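Local coordinates for dihydroorotase (Agrobacterium tumefaciens, PDB 2OGJ), which probably works as a zinc-dependent esterase that deacetylates acetyl-(R)-mandelate in vitro and, less efficiently, acetyl glycolate, at residues I17-V22 with F349-L354; A96-T101 with V301-T306; V100-D105 with S331-D336; L133-I138 with D158-C163; A277-G282 with S309-V314. All blocks are in the same frame, centred on the assembly; numbering follows the deposited sequence.

Interaction 1: residues I17-V22 with F349-L354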
# COMPACT_ATOMS: atom_id res chain seq x y z
N ILE A 17 18.52 58.73 -0.67
CA ILE A 17 18.48 58.58 -2.11
C ILE A 17 17.43 59.49 -2.68
O ILE A 17 16.40 59.75 -2.06
CB ILE A 17 18.09 57.16 -2.55
CG1 ILE A 17 18.99 56.11 -1.91
CG2 ILE A 17 18.18 57.07 -4.06
CD1 ILE A 17 18.61 54.70 -2.32
N LEU A 18 17.68 59.96 -3.89
CA LEU A 18 16.74 60.80 -4.57
C LEU A 18 16.47 60.19 -5.93
O LEU A 18 17.33 60.17 -6.80
CB LEU A 18 17.29 62.22 -4.71
CG LEU A 18 16.38 63.11 -5.56
CD1 LEU A 18 15.04 63.27 -4.86
CD2 LEU A 18 17.04 64.46 -5.78
N LEU A 19 15.27 59.63 -6.08
CA LEU A 19 14.87 59.05 -7.35
C LEU A 19 14.18 60.19 -8.07
O LEU A 19 13.19 60.73 -7.58
CB LEU A 19 13.86 57.91 -7.16
CG LEU A 19 14.37 56.59 -6.58
CD1 LEU A 19 14.96 56.83 -5.20
CD2 LEU A 19 13.24 55.61 -6.51
N THR A 20 14.70 60.58 -9.22
CA THR A 20 14.08 61.65 -9.97
C THR A 20 13.44 61.10 -11.23
O THR A 20 13.79 60.02 -11.71
CB THR A 20 15.12 62.75 -10.33
OG1 THR A 20 16.16 62.19 -11.13
CG2 THR A 20 15.72 63.35 -9.06
N ASN A 21 12.45 61.79 -11.76
CA ASN A 21 11.77 61.53 -13.00
C ASN A 21 11.18 60.14 -13.01
O ASN A 21 11.40 59.34 -14.00
CB ASN A 21 12.71 61.79 -14.18
CG ASN A 21 13.55 63.04 -13.94
OD1 ASN A 21 13.45 63.67 -12.89
ND2 ASN A 21 14.37 63.39 -14.92
N VAL A 22 10.29 59.80 -12.08
CA VAL A 22 9.57 58.52 -12.02
C VAL A 22 8.08 58.77 -12.23
O VAL A 22 7.57 59.84 -11.88
CB VAL A 22 9.76 57.82 -10.64
CG1 VAL A 22 11.19 57.39 -10.48
CG2 VAL A 22 9.37 58.75 -9.51
N PHE A 349 9.95 50.21 -3.50
CA PHE A 349 9.53 50.33 -4.90
C PHE A 349 10.20 49.37 -5.89
O PHE A 349 11.00 48.52 -5.53
CB PHE A 349 9.77 51.76 -5.40
CG PHE A 349 9.37 52.82 -4.43
CD1 PHE A 349 10.32 53.70 -3.94
CD2 PHE A 349 8.06 52.96 -4.02
CE1 PHE A 349 9.98 54.69 -3.04
CE2 PHE A 349 7.69 53.95 -3.11
CZ PHE A 349 8.65 54.82 -2.62
N THR A 350 9.82 49.51 -7.14
CA THR A 350 10.37 48.73 -8.23
C THR A 350 10.22 49.63 -9.44
O THR A 350 9.11 49.94 -9.90
CB THR A 350 9.64 47.36 -8.44
OG1 THR A 350 10.05 46.79 -9.69
CG2 THR A 350 8.14 47.55 -8.42
N VAL A 351 11.36 50.10 -9.93
CA VAL A 351 11.42 50.98 -11.07
C VAL A 351 11.56 50.14 -12.34
O VAL A 351 12.47 49.31 -12.44
CB VAL A 351 12.60 51.92 -10.90
CG1 VAL A 351 12.69 52.87 -12.07
CG2 VAL A 351 12.44 52.67 -9.59
N PHE A 352 10.65 50.35 -13.29
CA PHE A 352 10.65 49.58 -14.53
C PHE A 352 10.11 50.38 -15.70
O PHE A 352 9.36 51.34 -15.52
CB PHE A 352 9.77 48.34 -14.38
CG PHE A 352 8.30 48.65 -14.21
CD1 PHE A 352 7.42 48.57 -15.30
CD2 PHE A 352 7.79 48.99 -12.95
CE1 PHE A 352 6.05 48.82 -15.14
CE2 PHE A 352 6.43 49.24 -12.78
CZ PHE A 352 5.55 49.15 -13.87
N ASP A 353 10.50 49.95 -16.89
CA ASP A 353 10.05 50.57 -18.11
C ASP A 353 9.20 49.57 -18.88
O ASP A 353 9.20 48.38 -18.59
CB ASP A 353 11.24 50.99 -18.96
CG ASP A 353 11.75 52.37 -18.59
OD1 ASP A 353 10.91 53.30 -18.57
OD2 ASP A 353 12.97 52.53 -18.33
N LEU A 354 8.46 50.07 -19.86
CA LEU A 354 7.63 49.21 -20.69
C LEU A 354 8.04 49.62 -22.10
O LEU A 354 7.46 50.55 -22.67
CB LEU A 354 6.15 49.51 -20.45
CG LEU A 354 5.11 48.48 -20.88
CD1 LEU A 354 4.36 48.97 -22.09
CD2 LEU A 354 5.79 47.14 -21.14
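With CG beside its backbone N (chi1 -72°), L19 sends CD2 across toward 349-354, where V351 holds CG1 opposite the backbone N (chi1 -179°), which leaves CG2 beside that nitrogen and facing L19. F349 brings its ring to the same methyl. The contact is therefore a three-body one centred on a single carbon: L19 CD2 lies 4.3 Å from F349 CD1 and equally 4.3 Å from V351 CG2. The methyl approaches the phenyl ring obliquely. F349 and V351 are two apart on one strand and look the same way, whereas T350 and F352 between and after them pack on strand 68-75. About 111 Å² is buried in all, a modest amount, and the apolar cluster gains a further member from strand 36-40, whose I40 touches both L19 and F349. V351 also leans on R378 and Y379 of strand 368-382. Just beyond L19, N21 and V22 form a G1 beta bulge at the corner where the chain leaves strand 17-20. Since 17-20 belongs to the four-stranded mixed sheet and 349-354 to the larger one, the pair joins two sheets by side chains, consistent with the small beta-sandwich of the amidohydrolase superfamily, built from both ends of the chain beside the TIM barrel.

Interaction 2: residues A96-T101 with V301-T306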
# COMPACT_ATOMS: atom_id res chain seq x y z
N ALA A 96 15.25 40.90 -5.81
CA ALA A 96 15.62 42.30 -6.06
C ALA A 96 16.35 42.57 -7.36
O ALA A 96 15.98 43.50 -8.09
CB ALA A 96 16.45 42.81 -4.91
N GLU A 97 17.41 41.80 -7.64
CA GLU A 97 18.14 41.97 -8.89
C GLU A 97 17.22 41.83 -10.09
O GLU A 97 17.59 42.12 -11.21
CB GLU A 97 19.29 40.96 -8.97
CG GLU A 97 20.25 41.20 -10.12
CD GLU A 97 21.37 40.18 -10.18
OE1 GLU A 97 21.38 39.27 -9.33
OE2 GLU A 97 22.22 40.29 -11.08
N ARG A 98 15.98 41.40 -9.83
CA ARG A 98 14.97 41.20 -10.88
C ARG A 98 13.79 42.16 -10.78
O ARG A 98 12.88 42.15 -11.61
CB ARG A 98 14.43 39.76 -10.83
CG ARG A 98 15.44 38.65 -11.17
CD ARG A 98 15.64 38.52 -12.67
NE ARG A 98 16.71 37.58 -13.01
CZ ARG A 98 18.01 37.86 -12.95
NH1 ARG A 98 18.43 39.06 -12.57
NH2 ARG A 98 18.90 36.93 -13.28
N GLY A 99 13.81 43.00 -9.74
CA GLY A 99 12.74 43.95 -9.55
C GLY A 99 11.63 43.43 -8.66
O GLY A 99 10.60 44.07 -8.55
N VAL A 100 11.87 42.28 -8.03
CA VAL A 100 10.89 41.65 -7.14
C VAL A 100 11.28 41.83 -5.67
O VAL A 100 12.32 41.35 -5.23
CB VAL A 100 10.76 40.13 -7.46
CG1 VAL A 100 9.63 39.52 -6.65
CG2 VAL A 100 10.53 39.93 -8.94
N THR A 101 10.41 42.51 -4.93
CA THR A 101 10.65 42.83 -3.52
C THR A 101 10.15 41.82 -2.51
O THR A 101 10.73 41.68 -1.44
CB THR A 101 10.00 44.16 -3.17
OG1 THR A 101 10.61 45.18 -3.96
CG2 THR A 101 10.16 44.47 -1.68
N VAL A 301 9.89 29.88 -18.02
CA VAL A 301 9.79 31.12 -17.28
C VAL A 301 11.14 31.76 -17.12
O VAL A 301 12.07 31.13 -16.63
CB VAL A 301 9.28 30.84 -15.86
CG1 VAL A 301 8.87 32.13 -15.18
CG2 VAL A 301 8.16 29.86 -15.92
N TRP A 302 11.31 33.01 -17.52
CA TRP A 302 12.63 33.57 -17.29
C TRP A 302 12.57 34.34 -15.97
O TRP A 302 13.39 34.15 -15.08
CB TRP A 302 13.04 34.47 -18.46
CG TRP A 302 13.25 33.70 -19.74
CD1 TRP A 302 13.88 32.49 -19.89
CD2 TRP A 302 12.90 34.13 -21.06
NE1 TRP A 302 13.96 32.15 -21.21
CE2 TRP A 302 13.36 33.13 -21.96
CE3 TRP A 302 12.24 35.26 -21.58
CZ2 TRP A 302 13.19 33.24 -23.34
CZ3 TRP A 302 12.07 35.36 -22.95
CH2 TRP A 302 12.54 34.35 -23.82
N ASP A 303 11.54 35.17 -15.84
CA ASP A 303 11.38 35.97 -14.65
C ASP A 303 9.98 36.55 -14.64
O ASP A 303 9.24 36.41 -15.61
CB ASP A 303 12.42 37.08 -14.64
CG ASP A 303 12.54 37.78 -15.99
OD1 ASP A 303 13.65 38.25 -16.30
OD2 ASP A 303 11.54 37.89 -16.74
N LEU A 304 9.62 37.20 -13.54
CA LEU A 304 8.30 37.81 -13.40
C LEU A 304 7.99 38.80 -14.52
O LEU A 304 6.87 38.83 -15.04
CB LEU A 304 8.20 38.50 -12.04
CG LEU A 304 6.80 38.92 -11.64
CD1 LEU A 304 5.96 37.65 -11.52
CD2 LEU A 304 6.80 39.72 -10.34
N ALA A 305 8.98 39.62 -14.88
CA ALA A 305 8.79 40.62 -15.93
C ALA A 305 8.36 39.97 -17.24
O ALA A 305 7.43 40.44 -17.90
CB ALA A 305 10.09 41.43 -16.12
N THR A 306 9.01 38.88 -17.63
CA THR A 306 8.64 38.19 -18.86
C THR A 306 7.21 37.64 -18.74
O THR A 306 6.44 37.65 -19.71
CB THR A 306 9.61 37.02 -19.17
OG1 THR A 306 10.95 37.51 -19.28
CG2 THR A 306 9.22 36.33 -20.48
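The N-cap of helix 304-313 meets the 3-10 turn 96-98 and the start of strand 100-106 of the TIM barrel: D303, the cap residue, faces R98, and L304, in the first turn, faces V100. The CA atoms pair in the same order, D303 with R98 and L304 with V100, and the two pairs differ in character. In the apolar one, V100 CG2 lies 4.0 Å from L304 CD2 and 4.1 Å from L304 CB, so the methyl rests on both the root and the tip of a side chain that crosses it at about a right angle. L304 also touches W73 and D75 of strand 68-75, and its side chain is about 8 Å from that of H77, a ligand of zinc, so the pair lies near the metal site but contributes no ligand. In the polar pair, the R98 chain bends at chi2 (-79°) and lays R98 CD 4.0 Å from D303 CB. The guanidinium and carboxylate planes stand 82° apart, and R98 NE is 4.5 Å from D303 OD1, which lies well out of the guanidinium plane; opposite charges are near each other, but no N-H is aimed. D303 is engaged elsewhere: OD1 accepts from Y392 N, while OD2 takes two donors of T306, which arrive from opposite faces of the carboxylate plane. Of these, T306 N is the capping bond, 2.9 Å from D303 OD2 and fairly straight at 156°, nearly in line with the C-O bond; T306 OG1, the second donor, is 2.6 Å from D303 OD2.

Interaction 3: residues V100-D105 with S331-D336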
# COMPACT_ATOMS: atom_id res chain seq x y z
N VAL A 100 11.87 42.28 -8.03
CA VAL A 100 10.89 41.65 -7.14
C VAL A 100 11.28 41.83 -5.67
O VAL A 100 12.32 41.35 -5.23
CB VAL A 100 10.76 40.13 -7.46
CG1 VAL A 100 9.63 39.52 -6.65
CG2 VAL A 100 10.53 39.93 -8.94
N THR A 101 10.41 42.51 -4.93
CA THR A 101 10.65 42.83 -3.52
C THR A 101 10.15 41.82 -2.51
O THR A 101 10.73 41.68 -1.44
CB THR A 101 10.00 44.16 -3.17
OG1 THR A 101 10.61 45.18 -3.96
CG2 THR A 101 10.16 44.47 -1.68
N THR A 102 9.05 41.17 -2.83
CA THR A 102 8.51 40.17 -1.92
C THR A 102 8.43 38.85 -2.65
O THR A 102 7.90 38.77 -3.76
CB THR A 102 7.11 40.57 -1.42
OG1 THR A 102 7.22 41.79 -0.67
CG2 THR A 102 6.51 39.46 -0.56
N LEU A 103 8.98 37.82 -2.03
CA LEU A 103 8.97 36.48 -2.59
C LEU A 103 8.17 35.60 -1.64
O LEU A 103 8.33 35.72 -0.42
CB LEU A 103 10.39 35.96 -2.74
CG LEU A 103 11.25 36.64 -3.80
CD1 LEU A 103 12.74 36.27 -3.56
CD2 LEU A 103 10.80 36.21 -5.18
N VAL A 104 7.31 34.75 -2.18
CA VAL A 104 6.49 33.85 -1.37
C VAL A 104 6.81 32.42 -1.78
O VAL A 104 6.46 31.97 -2.88
CB VAL A 104 4.97 34.11 -1.61
CG1 VAL A 104 4.14 33.40 -0.56
CG2 VAL A 104 4.69 35.61 -1.59
N ASP A 105 7.52 31.69 -0.92
CA ASP A 105 7.85 30.32 -1.27
C ASP A 105 6.55 29.52 -1.20
O ASP A 105 5.78 29.64 -0.24
CB ASP A 105 8.89 29.73 -0.33
CG ASP A 105 9.22 28.29 -0.68
OD1 ASP A 105 8.48 27.38 -0.22
OD2 ASP A 105 10.20 28.07 -1.44
N SER A 331 -2.62 41.25 -1.03
CA SER A 331 -3.82 41.05 -0.22
C SER A 331 -3.86 39.61 0.29
O SER A 331 -4.27 39.37 1.43
CB SER A 331 -5.07 41.35 -1.04
OG SER A 331 -4.99 40.75 -2.32
N VAL A 332 -3.44 38.66 -0.54
CA VAL A 332 -3.45 37.26 -0.14
C VAL A 332 -2.53 37.04 1.05
O VAL A 332 -2.87 36.29 1.97
CB VAL A 332 -2.96 36.33 -1.28
CG1 VAL A 332 -2.99 34.87 -0.80
CG2 VAL A 332 -3.80 36.53 -2.51
N ILE A 333 -1.38 37.69 1.05
CA ILE A 333 -0.45 37.49 2.15
C ILE A 333 -0.61 38.51 3.26
O ILE A 333 0.18 38.54 4.21
CB ILE A 333 1.02 37.44 1.65
CG1 ILE A 333 1.33 38.65 0.78
CG2 ILE A 333 1.26 36.16 0.87
CD1 ILE A 333 2.76 38.71 0.34
N ARG A 334 -1.65 39.32 3.16
CA ARG A 334 -1.94 40.33 4.16
C ARG A 334 -0.80 41.34 4.27
O ARG A 334 -0.43 41.74 5.37
CB ARG A 334 -2.22 39.66 5.52
CG ARG A 334 -3.54 38.88 5.55
CD ARG A 334 -3.64 37.91 6.72
NE ARG A 334 -4.72 36.94 6.54
CZ ARG A 334 -4.84 35.81 7.24
NH1 ARG A 334 -3.96 35.49 8.19
NH2 ARG A 334 -5.86 34.98 6.99
N LEU A 335 -0.26 41.72 3.13
CA LEU A 335 0.81 42.72 3.08
C LEU A 335 0.14 44.06 2.84
O LEU A 335 -0.53 44.25 1.82
CB LEU A 335 1.78 42.43 1.94
CG LEU A 335 2.89 43.46 1.74
CD1 LEU A 335 3.63 43.67 3.06
CD2 LEU A 335 3.84 43.00 0.62
N ASP A 336 0.30 44.99 3.78
CA ASP A 336 -0.33 46.29 3.62
C ASP A 336 0.30 47.07 2.49
O ASP A 336 1.52 47.25 2.47
CB ASP A 336 -0.22 47.12 4.88
CG ASP A 336 -0.61 48.56 4.65
OD1 ASP A 336 -1.71 48.78 4.11
OD2 ASP A 336 0.19 49.47 4.98
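I333 and the two strand residues T102 and V104 reach toward each other tip to tip. The isoleucine's CG1 sits between its backbone N and carbonyl carbon (chi1 51°), and the chain then runs out extended (chi2 176°), so that I333 CD1 alone makes the meeting: it is 3.9 Å from T102 CG2 and 4.1 Å from V104 CG2. One methyl thus bridges two side chains that lie two apart on strand 100-106 and face the same way, while L103 between them points away. L335 behaves differently. It slides past T102 in the opposite direction, and L335 CD2 comes 3.8 Å from T102 OG1, a contact of a methyl with a hydroxyl that is engaged with R128 NE. Both I333 and L335 come from the turn that ends helix 327-332, a Schellman motif with R334 as its C-prime residue, in which R334 N bonds S331 O at 3.1 Å. The turn therefore offers one leucine and one isoleucine to a barrel strand, so within these segments the residues just after the helix end, and not the helix itself, pack on the TIM barrel. V172 of strand 171-173 touches both V104 and I333, carrying the apolar patch on to a further barrel strand, and F132 of strand 128-132 also packs on V104, whose side chain is about 11 Å from a bound zinc ion.

Interaction 4: residues L133-I138 with D158-C163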
# COMPACT_ATOMS: atom_id res chain seq x y z
N LEU A 133 3.04 27.02 3.79
CA LEU A 133 3.53 25.78 4.36
C LEU A 133 2.87 24.62 3.61
O LEU A 133 1.65 24.59 3.42
CB LEU A 133 3.21 25.69 5.85
CG LEU A 133 3.90 24.58 6.65
CD1 LEU A 133 5.40 24.80 6.61
CD2 LEU A 133 3.37 24.57 8.10
N ASN A 134 3.68 23.67 3.18
CA ASN A 134 3.15 22.52 2.47
C ASN A 134 2.38 21.64 3.45
O ASN A 134 2.78 21.50 4.60
CB ASN A 134 4.29 21.72 1.83
CG ASN A 134 3.81 20.81 0.72
OD1 ASN A 134 2.87 20.04 0.90
ND2 ASN A 134 4.45 20.90 -0.42
N LEU A 135 1.27 21.07 2.98
CA LEU A 135 0.42 20.20 3.79
C LEU A 135 1.25 18.96 4.13
O LEU A 135 1.12 18.38 5.21
CB LEU A 135 -0.82 19.79 2.99
CG LEU A 135 -2.11 19.40 3.71
CD1 LEU A 135 -2.79 18.31 2.94
CD2 LEU A 135 -1.83 18.93 5.10
N GLY A 136 2.11 18.58 3.19
CA GLY A 136 2.98 17.44 3.38
C GLY A 136 4.18 17.82 4.24
O GLY A 136 4.68 18.93 4.14
N SER A 137 4.65 16.90 5.08
CA SER A 137 5.77 17.17 5.98
C SER A 137 7.13 17.40 5.32
O SER A 137 7.83 18.35 5.64
CB SER A 137 5.88 16.02 6.99
OG SER A 137 4.79 16.02 7.89
N ILE A 138 7.51 16.51 4.41
CA ILE A 138 8.81 16.63 3.76
C ILE A 138 8.94 17.71 2.67
O ILE A 138 9.98 17.82 2.02
CB ILE A 138 9.26 15.26 3.16
CG1 ILE A 138 8.45 14.92 1.91
CG2 ILE A 138 9.11 14.16 4.21
CD1 ILE A 138 9.00 13.69 1.14
N ASP A 158 -0.98 18.28 14.07
CA ASP A 158 -0.47 18.88 15.30
C ASP A 158 0.85 19.62 15.05
O ASP A 158 1.03 20.75 15.51
CB ASP A 158 -0.29 17.80 16.38
CG ASP A 158 -1.61 17.45 17.09
OD1 ASP A 158 -1.79 16.25 17.43
OD2 ASP A 158 -2.45 18.36 17.33
N ARG A 159 1.77 19.00 14.31
CA ARG A 159 3.02 19.66 14.03
C ARG A 159 2.82 20.88 13.11
O ARG A 159 3.54 21.88 13.22
CB ARG A 159 4.01 18.67 13.44
CG ARG A 159 4.62 17.75 14.48
CD ARG A 159 5.77 16.94 13.91
NE ARG A 159 6.48 16.14 14.92
CZ ARG A 159 5.98 15.08 15.56
NH1 ARG A 159 4.73 14.67 15.30
NH2 ARG A 159 6.71 14.43 16.45
N ILE A 160 1.83 20.82 12.22
CA ILE A 160 1.55 21.96 11.36
C ILE A 160 1.04 23.09 12.26
O ILE A 160 1.44 24.24 12.12
CB ILE A 160 0.48 21.64 10.31
CG1 ILE A 160 1.07 20.71 9.25
CG2 ILE A 160 -0.03 22.92 9.69
CD1 ILE A 160 0.05 20.20 8.21
N LEU A 161 0.16 22.76 13.20
CA LEU A 161 -0.35 23.79 14.10
C LEU A 161 0.79 24.35 14.94
O LEU A 161 0.87 25.55 15.18
CB LEU A 161 -1.44 23.24 15.02
CG LEU A 161 -2.78 22.82 14.40
CD1 LEU A 161 -3.80 22.61 15.50
CD2 LEU A 161 -3.27 23.89 13.45
N GLU A 162 1.68 23.47 15.39
CA GLU A 162 2.81 23.90 16.20
C GLU A 162 3.71 24.81 15.35
O GLU A 162 4.05 25.92 15.75
CB GLU A 162 3.58 22.67 16.72
CG GLU A 162 4.68 22.99 17.71
CD GLU A 162 5.68 21.85 17.85
OE1 GLU A 162 6.19 21.38 16.81
OE2 GLU A 162 5.96 21.43 19.00
N CYS A 163 4.07 24.34 14.15
CA CYS A 163 4.92 25.11 13.23
C CYS A 163 4.38 26.51 12.91
O CYS A 163 5.13 27.48 12.89
CB CYS A 163 5.12 24.34 11.91
SG CYS A 163 6.32 25.10 10.79
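L133 puts a bump into the hollow between I160 and C163, residues three apart on helix 157-165 that face it from successive turns. L133 CD2 is the bump: it stands 4.1 Å from I160 CG2 and 4.0 Å from C163 SG, with one residue forming each wall. C163 holds SG opposite its backbone N (chi1 -173°), which turns the sulfur to this methyl. In exchange, I160 fills a shallow hollow on the loop. I160 CD1 lies 3.7 Å from L135 O and 3.8 Å from L135 CD2, so the tip of the isoleucine fits into the corner made by a carbonyl and a side-chain methyl of the same residue. L135 starts away from the helix at CB, yet its side chain curls back to form that corner, and it meets I160 at a slant. N134 braces the loop: N134 OD1 accepts from G136 N at 2.8 Å, an Asx turn, and its ND2 is held by G107 O and E148 OE1. The two segments bury 192 Å² in all. At the outer side, S137 and R159 pack on R145 of a neighbouring subunit. Within the barrel's beta-alpha succession this is the loop after strand 128-132 meeting the helix that follows. I197 and L201 of helix 189-201 close on I160, F114 of helix 114-122 touches both L133 and C163, and I171 of strand 171-173 lies against the same two.

Interaction 5: residues A277-G282 with S309-V314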
# COMPACT_ATOMS: atom_id res chain seq x y z
N ALA A 277 -8.12 33.10 -24.59
CA ALA A 277 -9.54 32.81 -24.52
C ALA A 277 -10.17 33.27 -23.20
O ALA A 277 -11.28 33.79 -23.18
CB ALA A 277 -9.76 31.32 -24.71
N ALA A 278 -9.44 33.09 -22.11
CA ALA A 278 -9.95 33.49 -20.81
C ALA A 278 -10.16 35.00 -20.73
O ALA A 278 -11.24 35.47 -20.34
CB ALA A 278 -8.99 33.04 -19.72
N ILE A 279 -9.14 35.75 -21.11
CA ILE A 279 -9.20 37.20 -21.06
C ILE A 279 -10.22 37.80 -22.03
O ILE A 279 -10.86 38.81 -21.72
CB ILE A 279 -7.79 37.81 -21.29
CG1 ILE A 279 -6.88 37.39 -20.13
CG2 ILE A 279 -7.86 39.34 -21.35
CD1 ILE A 279 -5.38 37.58 -20.39
N ALA A 280 -10.39 37.18 -23.19
CA ALA A 280 -11.38 37.68 -24.15
C ALA A 280 -12.80 37.52 -23.59
O ALA A 280 -13.72 38.24 -23.98
CB ALA A 280 -11.25 36.93 -25.47
N ARG A 281 -12.98 36.57 -22.68
CA ARG A 281 -14.29 36.33 -22.06
C ARG A 281 -14.40 37.06 -20.73
O ARG A 281 -15.31 36.77 -19.94
CB ARG A 281 -14.54 34.84 -21.83
CG ARG A 281 -14.68 33.99 -23.10
CD ARG A 281 -15.84 33.02 -22.91
NE ARG A 281 -15.49 31.61 -23.10
CZ ARG A 281 -16.16 30.60 -22.54
NH1 ARG A 281 -17.21 30.85 -21.76
NH2 ARG A 281 -15.78 29.35 -22.76
N GLY A 282 -13.47 37.97 -20.47
CA GLY A 282 -13.50 38.74 -19.24
C GLY A 282 -12.87 38.07 -18.02
O GLY A 282 -12.90 38.65 -16.93
N SER A 309 4.82 40.24 -19.22
CA SER A 309 4.79 40.56 -20.65
C SER A 309 3.92 39.62 -21.48
O SER A 309 3.35 40.04 -22.49
CB SER A 309 6.21 40.56 -21.23
OG SER A 309 7.04 41.51 -20.57
N LYS A 310 3.81 38.35 -21.06
CA LYS A 310 2.99 37.36 -21.77
C LYS A 310 1.50 37.66 -21.54
O LYS A 310 0.68 37.52 -22.46
CB LYS A 310 3.31 35.94 -21.30
CG LYS A 310 4.74 35.48 -21.63
CD LYS A 310 4.98 34.06 -21.16
CE LYS A 310 6.38 33.60 -21.50
NZ LYS A 310 6.72 32.33 -20.79
N LEU A 311 1.16 38.06 -20.32
CA LEU A 311 -0.22 38.38 -20.00
C LEU A 311 -0.62 39.65 -20.72
O LEU A 311 -1.72 39.76 -21.24
CB LEU A 311 -0.40 38.56 -18.49
CG LEU A 311 -0.79 37.32 -17.68
CD1 LEU A 311 -2.03 36.69 -18.29
CD2 LEU A 311 0.37 36.32 -17.63
N LEU A 312 0.29 40.62 -20.76
CA LEU A 312 0.04 41.87 -21.45
C LEU A 312 -0.16 41.61 -22.94
O LEU A 312 -0.89 42.33 -23.60
CB LEU A 312 1.22 42.84 -21.28
CG LEU A 312 0.97 44.26 -21.80
CD1 LEU A 312 0.07 44.98 -20.80
CD2 LEU A 312 2.27 45.01 -21.93
N SER A 313 0.51 40.59 -23.45
CA SER A 313 0.44 40.23 -24.86
C SER A 313 -0.87 39.56 -25.24
O SER A 313 -1.26 39.57 -26.40
CB SER A 313 1.60 39.32 -25.25
OG SER A 313 1.35 37.98 -24.87
N VAL A 314 -1.55 38.94 -24.27
CA VAL A 314 -2.83 38.31 -24.59
C VAL A 314 -3.97 39.16 -24.08
O VAL A 314 -5.01 38.67 -23.63
CB VAL A 314 -2.94 36.87 -24.03
CG1 VAL A 314 -2.07 35.93 -24.86
CG2 VAL A 314 -2.54 36.84 -22.57
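I279 sits at the end of helix 272-280, which finishes in a Schellman motif with G282 as C-prime residue, and it packs on L311 in the last turn of helix 304-313, another helix of the TIM-barrel domain, and on V314 just after it. Followed outward, its side chain keeps meeting one atom, the carbonyl oxygen of V314. I279 CB is 3.7 Å from V314 O. With CG1 beside the backbone N (chi1 -64°), I279 CG2 stands opposite that nitrogen and is also 3.7 Å from V314 O. I279 CG1 passes a little farther off, 4.2 Å from V314 O. The chain then extends (chi2 164°), and I279 CD1 is 3.4 Å from V314 O and 3.7 Å from V314 CG2. The isoleucine therefore lies alongside a backbone carbonyl and crosses the valine side chain at about a right angle, a plain van der Waals fit. V314 N also donates to L311 O at 3.1 Å, and V314 touches F272 and E276 of the first helix. L311 completes the contact from one turn back, its chain bringing L311 CD1 to within 4.1 Å of I279 CD1.

Interactions 2 and 3 share V100 and T101 on strand 100-106, with centres 14 Å apart, so the strand meets the start of one helix and the turn after another. Interaction 1 joins that region through T350 OG1, 3.0 Å from G99 O, probably a hydrogen bond, although its own centre lies 16 Å from that of interaction 2 and away from the metal site. Interactions 2 and 5 both use helix 304-313, at its start and end. Interactions 4 and 5 lie on opposite sides of the chain's centre, 36 Å apart between centres. Around the two zinc ions, the side chains of V104 (interaction 3), L304 (interaction 2) and L135 (interaction 4) are about 11, 13 and 13 Å from a bound zinc ion.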